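Local coordinates for protein ketosynthase (Streptomyces sp. MSC090213JE08, PDB 6KXD) that probably serves as one half of a ketosynthase/chain length factor pair that builds the polyketide chain of ishigamide, at residues V28-I33 with C65-F70; L90-S95 with E231-L235; V255-D260 with G364-A369; A299-E303 with V357-D361. All blocks are in the same frame, centred on the assembly; numbering follows the deposited sequence.

Contact 1: residues V28-I33 with C65-F70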
loop_
_atom_site.group_PDB
_atom_site.type_symbol
_atom_site.label_atom_id
_atom_site.label_comp_id
_atom_site.label_asym_id
_atom_site.label_seq_id
_atom_site.Cartn_x
_atom_site.Cartn_y
_atom_site.Cartn_z
ATOM N N VAL B 28 12.321 -6.660 -15.819
ATOM C CA VAL B 28 12.662 -8.016 -15.776
ATOM C C VAL B 28 11.336 -8.689 -16.064
ATOM O O VAL B 28 10.345 -8.397 -15.409
ATOM C CB VAL B 28 13.212 -8.445 -14.403
ATOM C CG1 VAL B 28 13.485 -9.934 -14.371
ATOM C CG2 VAL B 28 14.445 -7.651 -13.999
ATOM N N SER B 29 11.305 -9.480 -17.105
ATOM C CA SER B 29 10.041 -9.843 -17.662
ATOM C C SER B 29 10.131 -11.207 -18.332
ATOM O O SER B 29 11.206 -11.797 -18.430
ATOM C CB SER B 29 9.638 -8.784 -18.661
ATOM O OG SER B 29 10.353 -8.999 -19.865
ATOM N N PRO B 30 9.000 -11.756 -18.830
ATOM C CA PRO B 30 9.060 -13.023 -19.551
ATOM C C PRO B 30 9.900 -12.961 -20.836
ATOM O O PRO B 30 10.215 -14.007 -21.340
ATOM C CB PRO B 30 7.590 -13.343 -19.858
ATOM C CG PRO B 30 6.840 -12.571 -18.777
ATOM C CD PRO B 30 7.622 -11.293 -18.612
ATOM N N TYR B 31 10.297 -11.750 -21.269
ATOM C CA TYR B 31 11.241 -11.543 -22.345
ATOM C C TYR B 31 12.681 -11.744 -21.904
ATOM O O TYR B 31 13.507 -11.956 -22.751
ATOM C CB TYR B 31 11.111 -10.147 -22.930
ATOM C CG TYR B 31 9.846 -9.998 -23.730
ATOM C CD1 TYR B 31 9.498 -10.983 -24.641
ATOM C CD2 TYR B 31 9.026 -8.893 -23.613
ATOM C CE1 TYR B 31 8.348 -10.885 -25.397
ATOM C CE2 TYR B 31 7.873 -8.772 -24.379
ATOM C CZ TYR B 31 7.534 -9.779 -25.272
ATOM O OH TYR B 31 6.405 -9.748 -26.049
ATOM N N GLY B 32 12.947 -11.661 -20.598
ATOM C CA GLY B 32 14.272 -11.851 -20.098
ATOM C C GLY B 32 14.617 -10.829 -19.053
ATOM O O GLY B 32 13.763 -10.110 -18.544
ATOM N N ILE B 33 15.899 -10.754 -18.719
ATOM C CA ILE B 33 16.321 -9.804 -17.761
ATOM C C ILE B 33 16.807 -8.546 -18.461
ATOM O O ILE B 33 17.780 -8.573 -19.175
ATOM C CB ILE B 33 17.420 -10.400 -16.881
ATOM C CG1 ILE B 33 16.935 -11.687 -16.226
ATOM C CG2 ILE B 33 17.870 -9.347 -15.884
ATOM C CD1 ILE B 33 17.974 -12.401 -15.427
ATOM N N CYS B 65 4.546 -17.877 -18.340
ATOM C CA CYS B 65 5.414 -16.879 -18.848
ATOM C C CYS B 65 6.314 -16.404 -17.709
ATOM O O CYS B 65 6.103 -15.330 -17.122
ATOM C CB CYS B 65 4.646 -15.723 -19.473
ATOM S SG CYS B 65 3.527 -16.253 -20.796
ATOM N N THR B 66 7.299 -17.240 -17.390
ATOM C CA THR B 66 8.267 -16.921 -16.375
ATOM C C THR B 66 9.389 -16.111 -17.029
ATOM O O THR B 66 9.575 -16.103 -18.266
ATOM C CB THR B 66 8.832 -18.191 -15.711
ATOM O OG1 THR B 66 9.060 -19.101 -16.777
ATOM C CG2 THR B 66 7.924 -18.819 -14.676
ATOM N N VAL B 67 10.165 -15.457 -16.171
ATOM C CA VAL B 67 11.381 -14.803 -16.588
ATOM C C VAL B 67 12.390 -15.900 -16.932
ATOM O O VAL B 67 12.758 -16.645 -16.060
ATOM C CB VAL B 67 11.951 -13.881 -15.498
ATOM C CG1 VAL B 67 13.168 -13.161 -15.990
ATOM C CG2 VAL B 67 10.937 -12.859 -15.033
ATOM N N PRO B 68 12.855 -16.011 -18.184
ATOM C CA PRO B 68 13.797 -17.066 -18.557
ATOM C C PRO B 68 15.177 -16.758 -17.949
ATOM O O PRO B 68 15.601 -15.587 -17.926
ATOM C CB PRO B 68 13.839 -16.955 -20.073
ATOM C CG PRO B 68 13.667 -15.469 -20.308
ATOM C CD PRO B 68 12.603 -15.070 -19.289
ATOM N N GLY B 69 15.834 -17.796 -17.442
ATOM C CA GLY B 69 17.215 -17.690 -16.984
ATOM C C GLY B 69 17.318 -16.890 -15.694
ATOM O O GLY B 69 18.315 -16.224 -15.456
ATOM N N PHE B 70 16.262 -16.913 -14.877
ATOM C CA PHE B 70 16.249 -16.072 -13.689
ATOM C C PHE B 70 16.550 -16.911 -12.454
ATOM O O PHE B 70 15.737 -17.699 -12.067
ATOM C CB PHE B 70 14.912 -15.365 -13.463
ATOM C CG PHE B 70 14.998 -14.324 -12.379
ATOM C CD1 PHE B 70 15.584 -13.097 -12.630
ATOM C CD2 PHE B 70 14.530 -14.573 -11.104
ATOM C CE1 PHE B 70 15.672 -12.128 -11.642
ATOM C CE2 PHE B 70 14.639 -13.613 -10.106
ATOM C CZ PHE B 70 15.214 -12.394 -10.375
#
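The first torsions of Val-28 (176°) and Val-67 (-177°) both swing CG1 away from the backbone N, so that Val-28 CG1 and Val-67 CG1 meet at 3.6 Å with the two side chains crossing at about a right angle. The setting is a tight beta hairpin of the thiolase-like fold: strands 20-29 and 32-33 are joined by a type I turn from Ser-29 to Gly-32, and the loop after strand 63-65 is laid against it. Within the hairpin Ser-29 OG accepts from Tyr-31 N, an ST turn, which probably helps to hold the bend. The loop meets this bend through apolar surfaces and CA-H...O contacts: Pro-30 CA lies 3.4 Å from Thr-66 O, and Val-67 CA lies 3.5 Å from Ser-29 O. Pro-30 also brings CG to 3.3 Å from Cys-65 O, while Pro-68 CG packs 3.7 Å from Gly-32 CA. At the far end Ile-33 CD1 sits at the edge of the Phe-70 ring, near its plane, 3.7 Å from Phe-70 CD1. Cutting Ile-33 back to an alanine would probably open a gap at this ring edge and let the phenyl group turn more easily. Val-93 of helix 86-99 touches both Val-28 and Ile-33. The same Val-28 CG1 that meets Val-67 also approaches the ring obliquely, 4.1 Å from Phe-70 CE1.

Contact 2: residues L90-S95 with E231-L235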
loop_
_atom_site.group_PDB
_atom_site.type_symbol
_atom_site.label_atom_id
_atom_site.label_comp_id
_atom_site.label_asym_id
_atom_site.label_seq_id
_atom_site.Cartn_x
_atom_site.Cartn_y
_atom_site.Cartn_z
ATOM N N LEU B 90 12.918 -9.975 -8.115
ATOM C CA LEU B 90 12.636 -9.339 -9.388
ATOM C C LEU B 90 12.760 -7.823 -9.297
ATOM O O LEU B 90 13.251 -7.169 -10.246
ATOM C CB LEU B 90 11.219 -9.691 -9.799
ATOM C CG LEU B 90 11.037 -11.139 -10.224
ATOM C CD1 LEU B 90 9.554 -11.417 -10.236
ATOM C CD2 LEU B 90 11.681 -11.423 -11.552
ATOM N N ALA B 91 12.224 -7.254 -8.214
ATOM C CA ALA B 91 12.270 -5.832 -7.963
ATOM C C ALA B 91 13.724 -5.394 -7.876
ATOM O O ALA B 91 14.097 -4.328 -8.414
ATOM C CB ALA B 91 11.553 -5.457 -6.702
ATOM N N LEU B 92 14.539 -6.207 -7.187
ATOM C CA LEU B 92 15.955 -5.771 -6.955
ATOM C C LEU B 92 16.711 -5.766 -8.276
ATOM O O LEU B 92 17.454 -4.815 -8.525
ATOM C CB LEU B 92 16.667 -6.657 -5.941
ATOM C CG LEU B 92 16.128 -6.561 -4.517
ATOM C CD1 LEU B 92 16.929 -7.431 -3.554
ATOM C CD2 LEU B 92 16.082 -5.142 -4.027
ATOM N N VAL B 93 16.510 -6.810 -9.068
ATOM C CA VAL B 93 17.190 -6.905 -10.337
ATOM C C VAL B 93 16.704 -5.757 -11.216
ATOM O O VAL B 93 17.485 -5.078 -11.831
ATOM C CB VAL B 93 17.008 -8.260 -11.019
ATOM C CG1 VAL B 93 17.640 -8.220 -12.418
ATOM C CG2 VAL B 93 17.629 -9.372 -10.198
ATOM N N ALA B 94 15.416 -5.452 -11.142
ATOM C CA ALA B 94 14.938 -4.365 -11.950
ATOM C C ALA B 94 15.564 -3.046 -11.487
ATOM O O ALA B 94 15.862 -2.167 -12.312
ATOM C CB ALA B 94 13.434 -4.304 -11.925
ATOM N N SER B 95 15.729 -2.881 -10.159
ATOM C CA SER B 95 16.253 -1.644 -9.601
ATOM C C SER B 95 17.670 -1.405 -10.113
ATOM O O SER B 95 18.022 -0.270 -10.305
ATOM C CB SER B 95 16.197 -1.566 -8.094
ATOM O OG SER B 95 17.088 -2.442 -7.453
ATOM N N GLU B 231 5.075 -12.890 -15.117
ATOM C CA GLU B 231 5.630 -12.318 -13.946
ATOM C C GLU B 231 6.657 -11.276 -14.364
ATOM O O GLU B 231 7.167 -11.272 -15.496
ATOM C CB GLU B 231 6.291 -13.396 -13.086
ATOM C CG GLU B 231 7.434 -14.072 -13.801
ATOM C CD GLU B 231 8.379 -14.903 -12.933
ATOM O OE1 GLU B 231 8.221 -14.880 -11.713
ATOM O OE2 GLU B 231 9.268 -15.574 -13.496
ATOM N N GLY B 232 7.088 -10.522 -13.372
ATOM C CA GLY B 232 8.234 -9.771 -13.485
ATOM C C GLY B 232 8.086 -8.439 -12.793
ATOM O O GLY B 232 7.243 -8.245 -11.917
ATOM N N CYS B 233 8.910 -7.488 -13.212
ATOM C CA CYS B 233 8.897 -6.163 -12.631
ATOM C C CYS B 233 9.291 -5.137 -13.690
ATOM O O CYS B 233 10.242 -5.321 -14.430
ATOM C CB CYS B 233 9.874 -6.056 -11.462
ATOM S SG CYS B 233 10.070 -4.397 -10.748
ATOM N N GLY B 234 8.548 -4.039 -13.735
ATOM C CA GLY B 234 8.900 -2.885 -14.502
ATOM C C GLY B 234 9.050 -1.710 -13.591
ATOM O O GLY B 234 8.230 -1.563 -12.653
ATOM N N LEU B 235 10.101 -0.896 -13.815
ATOM C CA LEU B 235 10.392 0.271 -13.035
ATOM C C LEU B 235 10.782 1.444 -13.931
ATOM O O LEU B 235 11.383 1.217 -15.005
ATOM C CB LEU B 235 11.592 0.048 -12.115
ATOM C CG LEU B 235 11.462 -1.007 -11.026
ATOM C CD1 LEU B 235 12.792 -1.109 -10.296
ATOM C CD2 LEU B 235 10.345 -0.646 -10.044
#
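Ala-94 sits between two strand side chains: its CB lies 3.6 Å from Cys-233 SG and equally 3.6 Å from Leu-235 CD1, bridging two groups that leave the same strand face. This is helix-on-sheet packing in the N-terminal half of a thiolase-like fold, with the axes of the helix and strand segments 7.5 Å apart and crossing at -37°. One helical turn earlier, Leu-90 lays CD1 over the backbone of Gly-232, 3.9 Å from its CA. The sulfur of Cys-233, pointing away from its own backbone N (chi1 174°), slips beside the helix backbone, 3.8 Å from Ala-91 CA. Closer still, Leu-235 CD1 stands 3.4 Å from Ser-95 N, an amide already bonded to Ala-91 O within the helix.

In the next shell the strand is held from both sides, Cys-233 and Leu-235 bonding to Val-28 and Ser-26, Gly-232 and Gly-234 to Glu-206 and Ser-204. The buried carboxylate of Glu-231 is gripped by Arg-86 in a salt bridge and by the amides of Val-67 and Phe-208, which probably steadies its negative charge. On the helix side His-165 bonds to the hydroxyl of Ser-95. That hydroxyl turns back on its own helix, Ser-95 OG donating to Leu-92 O at 2.6 Å, tilted 21° from the carbonyl plane.

Contact 3: residues V255-D260 with G364-A369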
loop_
_atom_site.group_PDB
_atom_site.type_symbol
_atom_site.label_atom_id
_atom_site.label_comp_id
_atom_site.label_asym_id
_atom_site.label_seq_id
_atom_site.Cartn_x
_atom_site.Cartn_y
_atom_site.Cartn_z
ATOM N N VAL B 255 -2.981 10.763 -15.079
ATOM C CA VAL B 255 -3.324 9.439 -14.597
ATOM C C VAL B 255 -4.665 9.580 -13.908
ATOM O O VAL B 255 -4.846 10.393 -12.997
ATOM C CB VAL B 255 -2.274 8.877 -13.626
ATOM C CG1 VAL B 255 -2.714 7.532 -13.072
ATOM C CG2 VAL B 255 -0.921 8.785 -14.264
ATOM N N GLU B 256 -5.629 8.811 -14.401
ATOM C CA GLU B 256 -6.934 8.874 -13.896
ATOM C C GLU B 256 -7.354 7.450 -13.531
ATOM O O GLU B 256 -6.876 6.462 -14.109
ATOM C CB GLU B 256 -7.895 9.499 -14.921
ATOM C CG GLU B 256 -7.671 10.988 -15.136
ATOM C CD GLU B 256 -7.894 11.885 -13.916
ATOM O OE1 GLU B 256 -7.054 12.778 -13.678
ATOM O OE2 GLU B 256 -8.913 11.690 -13.230
ATOM N N THR B 257 -8.249 7.401 -12.556
ATOM C CA THR B 257 -8.715 6.158 -12.020
ATOM C C THR B 257 -10.199 6.253 -11.732
ATOM O O THR B 257 -10.746 7.329 -11.480
ATOM C CB THR B 257 -8.035 5.801 -10.693
ATOM O OG1 THR B 257 -8.335 6.880 -9.818
ATOM C CG2 THR B 257 -6.535 5.635 -10.754
ATOM N N ARG B 258 -10.815 5.076 -11.745
ATOM C CA ARG B 258 -12.185 4.929 -11.395
ATOM C C ARG B 258 -12.371 3.560 -10.748
ATOM O O ARG B 258 -11.513 2.690 -10.881
ATOM C CB ARG B 258 -13.038 5.017 -12.657
ATOM C CG ARG B 258 -13.227 6.438 -13.159
ATOM C CD ARG B 258 -14.207 6.392 -14.304
ATOM N NE ARG B 258 -15.541 5.961 -13.962
ATOM C CZ ARG B 258 -16.534 6.789 -13.651
ATOM N NH1 ARG B 258 -16.265 8.035 -13.312
ATOM N NH2 ARG B 258 -17.786 6.362 -13.682
ATOM N N VAL B 259 -13.488 3.401 -10.047
ATOM C CA VAL B 259 -13.875 2.120 -9.615
ATOM C C VAL B 259 -15.142 1.749 -10.368
ATOM O O VAL B 259 -16.051 2.569 -10.460
ATOM C CB VAL B 259 -14.049 2.037 -8.088
ATOM C CG1 VAL B 259 -14.577 0.658 -7.664
ATOM C CG2 VAL B 259 -12.770 2.391 -7.348
ATOM N N ASP B 260 -15.148 0.530 -10.893
ATOM C CA ASP B 260 -16.225 -0.000 -11.700
ATOM C C ASP B 260 -17.311 -0.561 -10.772
ATOM O O ASP B 260 -17.503 -1.760 -10.722
ATOM C CB ASP B 260 -15.716 -1.084 -12.640
ATOM C CG ASP B 260 -16.796 -1.736 -13.495
ATOM O OD1 ASP B 260 -17.902 -1.136 -13.632
ATOM O OD2 ASP B 260 -16.539 -2.836 -14.003
ATOM N N GLY B 364 -12.056 -4.306 -9.145
ATOM C CA GLY B 364 -13.031 -3.266 -9.597
ATOM C C GLY B 364 -12.376 -1.974 -10.121
ATOM O O GLY B 364 -13.022 -1.127 -10.773
ATOM N N ALA B 365 -11.075 -1.826 -9.880
ATOM C CA ALA B 365 -10.353 -0.612 -10.229
ATOM C C ALA B 365 -10.103 -0.531 -11.736
ATOM O O ALA B 365 -9.860 -1.529 -12.408
ATOM C CB ALA B 365 -9.066 -0.557 -9.473
ATOM N N VAL B 366 -10.162 0.697 -12.259
ATOM C CA VAL B 366 -9.761 1.016 -13.574
ATOM C C VAL B 366 -8.788 2.202 -13.503
ATOM O O VAL B 366 -8.918 3.095 -12.676
ATOM C CB VAL B 366 -11.000 1.340 -14.435
ATOM C CG1 VAL B 366 -10.590 1.820 -15.810
ATOM C CG2 VAL B 366 -11.924 0.113 -14.521
ATOM N N ALA B 367 -7.745 2.152 -14.316
ATOM C CA ALA B 367 -6.821 3.291 -14.376
ATOM C C ALA B 367 -6.323 3.476 -15.813
ATOM O O ALA B 367 -6.144 2.516 -16.599
ATOM C CB ALA B 367 -5.704 3.084 -13.399
ATOM N N VAL B 368 -6.069 4.754 -16.141
ATOM C CA VAL B 368 -5.610 5.128 -17.402
ATOM C C VAL B 368 -4.513 6.164 -17.217
ATOM O O VAL B 368 -4.670 7.041 -16.396
ATOM C CB VAL B 368 -6.747 5.692 -18.269
ATOM C CG1 VAL B 368 -6.201 6.261 -19.566
ATOM C CG2 VAL B 368 -7.811 4.651 -18.549
ATOM N N ALA B 369 -3.428 6.013 -17.982
ATOM C CA ALA B 369 -2.423 7.047 -18.038
ATOM C C ALA B 369 -2.263 7.523 -19.477
ATOM O O ALA B 369 -2.183 6.716 -20.417
ATOM C CB ALA B 369 -1.098 6.601 -17.470
#
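Gly-364 enters the pairing by offering its carbonyl to Asp-260: Asp-260 N reaches Gly-364 O at 2.7 Å in a nearly straight bond (168°), and Asp-260 CB rests 3.3 Å from the same oxygen. Ala-365 follows opposite Val-259 in a non-hydrogen-bonded pair of these antiparallel strands. Val-366 faces Arg-258 across a hydrogen-bonded pair, Val-366 N to Arg-258 O at 2.8 Å and Arg-258 N to Val-366 O at 2.9 Å. At Ala-367 the side chains themselves touch, Ala-367 CB lying 3.8 Å from Thr-257 CG2. Val-368 and Glu-256 repeat the doubly bonded pairing, Glu-256 N to Val-368 O and Val-368 N to Glu-256 O both 2.8 Å, before Ala-369 CB ends the run 3.9 Å from Val-255 CG2. Thr-257, Ala-367, Val-255 and Ala-369 turn to helix 180-193, whereas Val-368, Glu-256 and Arg-258 meet helix 265-280. Strand 250-259 also borders the dimer: Val-259 makes backbone bonds to the ketosynthase partner chain, and Thr-257 OG1 makes a weak one to Val-161 O of that chain. Cohesion is thus carried chiefly by five backbone bonds, 163-168° at the hydrogen, which fix the register with little side-chain contact across the pair.

Contact 4: residues A299-E303 with V357-D361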
loop_
_atom_site.group_PDB
_atom_site.type_symbol
_atom_site.label_atom_id
_atom_site.label_comp_id
_atom_site.label_asym_id
_atom_site.label_seq_id
_atom_site.Cartn_x
_atom_site.Cartn_y
_atom_site.Cartn_z
ATOM N N ALA B 299 -13.769 -8.180 -18.132
ATOM C CA ALA B 299 -13.382 -6.811 -17.965
ATOM C C ALA B 299 -12.287 -6.468 -18.974
ATOM O O ALA B 299 -12.264 -5.384 -19.487
ATOM C CB ALA B 299 -12.983 -6.543 -16.542
ATOM N N GLY B 300 -11.365 -7.397 -19.194
ATOM C CA GLY B 300 -10.325 -7.255 -20.178
ATOM C C GLY B 300 -10.886 -7.112 -21.574
ATOM O O GLY B 300 -10.391 -6.320 -22.399
ATOM N N ARG B 301 -11.894 -7.936 -21.890
ATOM C CA ARG B 301 -12.489 -7.884 -23.199
ATOM C C ARG B 301 -13.214 -6.550 -23.378
ATOM O O ARG B 301 -13.143 -5.996 -24.444
ATOM C CB ARG B 301 -13.425 -9.075 -23.423
ATOM C CG ARG B 301 -12.664 -10.376 -23.639
ATOM C CD ARG B 301 -13.545 -11.617 -23.799
ATOM N NE ARG B 301 -14.423 -11.866 -22.658
ATOM C CZ ARG B 301 -14.135 -12.590 -21.571
ATOM N NH1 ARG B 301 -12.926 -13.087 -21.362
ATOM N NH2 ARG B 301 -15.087 -12.810 -20.686
ATOM N N ALA B 302 -13.916 -6.104 -22.339
ATOM C CA ALA B 302 -14.653 -4.901 -22.346
ATOM C C ALA B 302 -13.678 -3.727 -22.517
ATOM O O ALA B 302 -13.971 -2.762 -23.205
ATOM C CB ALA B 302 -15.458 -4.773 -21.072
ATOM N N GLU B 303 -12.519 -3.816 -21.852
ATOM C CA GLU B 303 -11.508 -2.779 -21.939
ATOM C C GLU B 303 -11.029 -2.637 -23.374
ATOM O O GLU B 303 -10.949 -1.493 -23.889
ATOM C CB GLU B 303 -10.337 -3.128 -21.023
ATOM C CG GLU B 303 -9.132 -2.245 -21.244
ATOM C CD GLU B 303 -7.891 -2.853 -20.586
ATOM O OE1 GLU B 303 -7.812 -4.098 -20.485
ATOM O OE2 GLU B 303 -7.063 -2.089 -20.120
ATOM N N VAL B 357 -2.235 4.222 -21.714
ATOM C CA VAL B 357 -2.165 2.872 -21.140
ATOM C C VAL B 357 -3.369 2.727 -20.210
ATOM O O VAL B 357 -3.750 3.647 -19.568
ATOM C CB VAL B 357 -0.835 2.596 -20.421
ATOM C CG1 VAL B 357 0.328 2.819 -21.352
ATOM C CG2 VAL B 357 -0.667 3.382 -19.150
ATOM N N CYS B 358 -4.006 1.569 -20.238
ATOM C CA CYS B 358 -5.213 1.382 -19.524
ATOM C C CYS B 358 -5.090 0.019 -18.831
ATOM O O CYS B 358 -4.554 -0.941 -19.425
ATOM C CB CYS B 358 -6.404 1.360 -20.496
ATOM S SG CYS B 358 -7.933 1.083 -19.576
ATOM N N ALA B 359 -5.594 -0.081 -17.608
ATOM C CA ALA B 359 -5.676 -1.378 -16.954
ATOM C C ALA B 359 -6.958 -1.465 -16.144
ATOM O O ALA B 359 -7.486 -0.461 -15.715
ATOM C CB ALA B 359 -4.499 -1.619 -16.065
ATOM N N VAL B 360 -7.402 -2.720 -15.989
ATOM C CA VAL B 360 -8.550 -3.109 -15.175
ATOM C C VAL B 360 -8.126 -4.265 -14.283
ATOM O O VAL B 360 -7.350 -5.083 -14.644
ATOM C CB VAL B 360 -9.755 -3.496 -16.050
ATOM C CG1 VAL B 360 -10.138 -2.306 -16.890
ATOM C CG2 VAL B 360 -9.476 -4.707 -16.943
ATOM N N ASP B 361 -8.666 -4.253 -13.082
ATOM C CA ASP B 361 -8.292 -5.197 -12.114
ATOM C C ASP B 361 -9.565 -5.890 -11.649
ATOM O O ASP B 361 -10.670 -5.304 -11.656
ATOM C CB ASP B 361 -7.513 -4.502 -11.014
ATOM C CG ASP B 361 -6.984 -5.488 -9.992
ATOM O OD1 ASP B 361 -6.097 -6.275 -10.378
ATOM O OD2 ASP B 361 -7.495 -5.478 -8.846
#
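Apolar contact is made by Ala-299 and Val-360, whose CB and CG2 respectively stand 4.0 Å apart where helix 298-310 covers strand 354-360. The arrangement is an outer helix packed on a sheet in the C-terminal half of a thiolase-like fold, running nearly opposite to the strand, with the segment axes 8.7 Å apart and 154° between their directions. With CG1 anti to its carbonyl carbon (chi1 -60°), Val-360 has CG2 between the backbone N and the carbonyl carbon, which aims that methyl at the helix backbone, 3.8 Å from Ala-299 O. Val-269 of helix 265-280 packs on Val-360 and Cys-358.

Polar contact centres on the buried carboxylate of Glu-303, carried across by an extended side chain whose CG lies opposite the backbone N (169°). OE2 accepts from Cys-293 N, and OE1 more weakly from Ala-294 N, so neighbouring amides hold the group. Glu-303 OE2 nevertheless lies only 2.8 Å from Cys-358 O, a second acceptor, a proximity that would tend to raise the pKa of the acid. Cys-358 O has its own donor in Gln-336 NE2. An alanine in place of Glu-303 would probably leave the amides of Cys-293 and Ala-294 without this acceptor and open a gap over Cys-358.

Looser contacts add to this: Glu-303 CG is 3.9 Å from Cys-358 SG, and Glu-303 OE1 is 4.0 Å from Val-360 CG2.

How the contacts relate
From the N terminus, contact 1 closes first, a short loop that returns the chain to the hairpin at 28-33. Contact 2 opens later, bringing helix 86-99 against strand 229-240 over a span of 135 residues. The two contacts touch directly where strands 20-29 and 229-240 run side by side. Contact 3 then closes a loop of about a hundred residues between strands 250-259 and 365-373, and contact 4 lies wholly within that loop; strands 354-360 and 365-373 pair side by side. No loops cross. Contacts 1 and 3 sit on opposite sides of the chain's centre, their centres about 28 Å apart, linked through adjacent strands 20-29 and 250-259.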